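Local coordinates for protein eukaryotic translation initiation factor 4 gamma 2 (Homo sapiens, PDB 4IUL) that probably acts in translation initiation as an eIF4G homologue, through a MIF4G domain built of HEAT repeats that interacts with the helicase eIF4A, at residues L43-V48 with A78-R83. Numbering follows the deposited sequence.
Sequences LELLNV and AQLCLR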
loop_
_atom_site.group_PDB
_atom_site.type_symbol
_atom_site.label_atom_id
_atom_site.label_comp_id
_atom_site.label_asym_id
_atom_site.label_seq_id
_atom_site.Cartn_x
_atom_site.Cartn_y
_atom_site.Cartn_z
ATOM N N LEU A 43 -4.263 -21.099 -4.758
ATOM C CA LEU A 43 -4.568 -21.913 -5.933
ATOM C C LEU A 43 -6.058 -21.890 -6.239
ATOM O O LEU A 43 -6.457 -21.866 -7.405
ATOM C CB LEU A 43 -4.113 -23.361 -5.720
ATOM C CG LEU A 43 -2.617 -23.639 -5.889
ATOM C CD1 LEU A 43 -2.289 -25.039 -5.406
ATOM C CD2 LEU A 43 -2.240 -23.481 -7.355
ATOM N N GLU A 44 -6.877 -21.905 -5.190
ATOM C CA GLU A 44 -8.325 -21.877 -5.360
ATOM C C GLU A 44 -8.744 -20.548 -5.994
ATOM O O GLU A 44 -9.550 -20.515 -6.929
ATOM C CB GLU A 44 -9.019 -22.040 -4.006
ATOM C CG GLU A 44 -10.438 -22.584 -4.102
ATOM C CD GLU A 44 -11.167 -22.546 -2.768
ATOM O OE1 GLU A 44 -10.512 -22.774 -1.723
ATOM O OE2 GLU A 44 -12.396 -22.297 -2.771
ATOM N N LEU A 45 -8.180 -19.456 -5.490
ATOM C CA LEU A 45 -8.491 -18.129 -6.000
ATOM C C LEU A 45 -8.137 -18.010 -7.475
ATOM O O LEU A 45 -8.864 -17.379 -8.243
ATOM C CB LEU A 45 -7.747 -17.059 -5.196
ATOM C CG LEU A 45 -8.074 -15.607 -5.554
ATOM C CD1 LEU A 45 -9.590 -15.416 -5.583
ATOM C CD2 LEU A 45 -7.435 -14.670 -4.537
ATOM N N LEU A 46 -7.019 -18.619 -7.864
ATOM C CA LEU A 46 -6.571 -18.594 -9.253
ATOM C C LEU A 46 -7.494 -19.399 -10.164
ATOM O O LEU A 46 -7.646 -19.092 -11.347
ATOM C CB LEU A 46 -5.151 -19.159 -9.365
ATOM C CG LEU A 46 -3.986 -18.235 -9.008
ATOM C CD1 LEU A 46 -2.697 -19.036 -8.889
ATOM C CD2 LEU A 46 -3.856 -17.161 -10.078
ATOM N N ASN A 47 -8.120 -20.426 -9.602
ATOM C CA ASN A 47 -9.001 -21.285 -10.374
ATOM C C ASN A 47 -10.308 -20.619 -10.793
ATOM O O ASN A 47 -10.833 -20.914 -11.869
ATOM C CB ASN A 47 -9.297 -22.564 -9.578
ATOM C CG ASN A 47 -10.201 -23.530 -10.332
ATOM O OD1 ASN A 47 -9.877 -23.968 -11.439
ATOM N ND2 ASN A 47 -11.339 -23.869 -9.732
ATOM N N VAL A 48 -10.826 -19.717 -9.960
ATOM C CA VAL A 48 -12.097 -19.054 -10.262
ATOM C C VAL A 48 -12.075 -17.524 -10.425
ATOM O O VAL A 48 -13.037 -16.937 -10.928
ATOM C CB VAL A 48 -13.148 -19.400 -9.185
ATOM C CG1 VAL A 48 -12.762 -18.756 -7.853
ATOM C CG2 VAL A 48 -14.524 -18.945 -9.635
ATOM N N ALA A 78 -0.153 -8.817 -0.653
ATOM C CA ALA A 78 0.705 -8.321 -1.726
ATOM C C ALA A 78 1.211 -9.492 -2.568
ATOM O O ALA A 78 1.335 -9.382 -3.787
ATOM C CB ALA A 78 1.886 -7.538 -1.147
ATOM N N GLN A 79 1.491 -10.612 -1.909
ATOM C CA GLN A 79 1.977 -11.800 -2.597
ATOM C C GLN A 79 0.847 -12.395 -3.438
ATOM O O GLN A 79 1.075 -12.933 -4.522
ATOM C CB GLN A 79 2.476 -12.829 -1.580
ATOM C CG GLN A 79 3.410 -13.884 -2.162
ATOM C CD GLN A 79 4.699 -13.295 -2.728
ATOM O OE1 GLN A 79 5.389 -12.516 -2.069
ATOM N NE2 GLN A 79 5.031 -13.675 -3.955
ATOM N N LEU A 80 -0.376 -12.289 -2.934
ATOM C CA LEU A 80 -1.532 -12.803 -3.662
ATOM C C LEU A 80 -1.713 -11.999 -4.960
ATOM O O LEU A 80 -2.018 -12.557 -6.020
ATOM C CB LEU A 80 -2.781 -12.699 -2.788
ATOM C CG LEU A 80 -4.071 -13.313 -3.322
ATOM C CD1 LEU A 80 -3.900 -14.817 -3.535
ATOM C CD2 LEU A 80 -5.187 -13.038 -2.316
ATOM N N CYS A 81 -1.506 -10.688 -4.879
ATOM C CA CYS A 81 -1.630 -9.836 -6.056
ATOM C C CYS A 81 -0.549 -10.174 -7.093
ATOM O O CYS A 81 -0.808 -10.147 -8.302
ATOM C CB CYS A 81 -1.555 -8.359 -5.649
ATOM S SG CYS A 81 -3.044 -7.767 -4.744
ATOM N N LEU A 82 0.651 -10.510 -6.621
ATOM C CA LEU A 82 1.750 -10.864 -7.523
ATOM C C LEU A 82 1.411 -12.090 -8.370
ATOM O O LEU A 82 1.608 -12.084 -9.582
ATOM C CB LEU A 82 3.028 -11.137 -6.733
ATOM C CG LEU A 82 4.218 -11.703 -7.531
ATOM C CD1 LEU A 82 4.601 -10.752 -8.678
ATOM C CD2 LEU A 82 5.412 -11.908 -6.584
ATOM N N ARG A 83 0.908 -13.139 -7.724
ATOM C CA ARG A 83 0.539 -14.374 -8.415
ATOM C C ARG A 83 -0.514 -14.114 -9.492
ATOM O O ARG A 83 -0.398 -14.598 -10.622
ATOM C CB ARG A 83 -0.000 -15.397 -7.408
ATOM C CG ARG A 83 0.906 -15.620 -6.202
ATOM C CD ARG A 83 2.148 -16.454 -6.528
ATOM N NE ARG A 83 1.826 -17.876 -6.637
ATOM C CZ ARG A 83 1.358 -18.461 -7.736
ATOM N NH1 ARG A 83 1.164 -17.747 -8.841
ATOM N NH2 ARG A 83 1.055 -19.754 -7.722
#
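L45 and L80 meet through their methyl ends. CD2 of L45 lies 3.6 Å from CD2 of L80. The same L45 methyl is 3.7 Å from L80 CD1, so it sits against the forked end of L80 and touches both branches. The two side chains cross at about a right angle. In each leucine CG is anti to the backbone N (chi1 -175° in L45, -174° in L80), which carries the methyl ends to the other helix.

The second pair is L46 with R83. CD1 of L46 lies 4.0 Å from NH2 of R83, and it approaches the guanidinium obliquely. The R83 chain bends at both chi2 and chi3, and the bends bring the guanidinium beside the L46 methyl. NH1 of R83 has its polar partner one turn further along its own helix, in a salt bridge with D87. L46 also touches L84 and D87, so it packs against the acid that pairs with R83.

The contact joins helix 38-48 to helix 74-87, with helix 53-69 between them in the chain. The CA atoms of L46 and R83 are 8.3 Å apart, and those of L45 and L80 9.1 Å. C42, one turn before L46, touches both L80 and R83. L80 also reaches L30 of helix 13-31, which ties the leucine pair to the first helix of this HEAT-repeat domain.

No hydrogen bond or salt bridge crosses between 43-48 and 78-83. The contact is apolar at the buried leucines. At the more open edge it is van der Waals contact with an arginine whose charge is paired within its own helix.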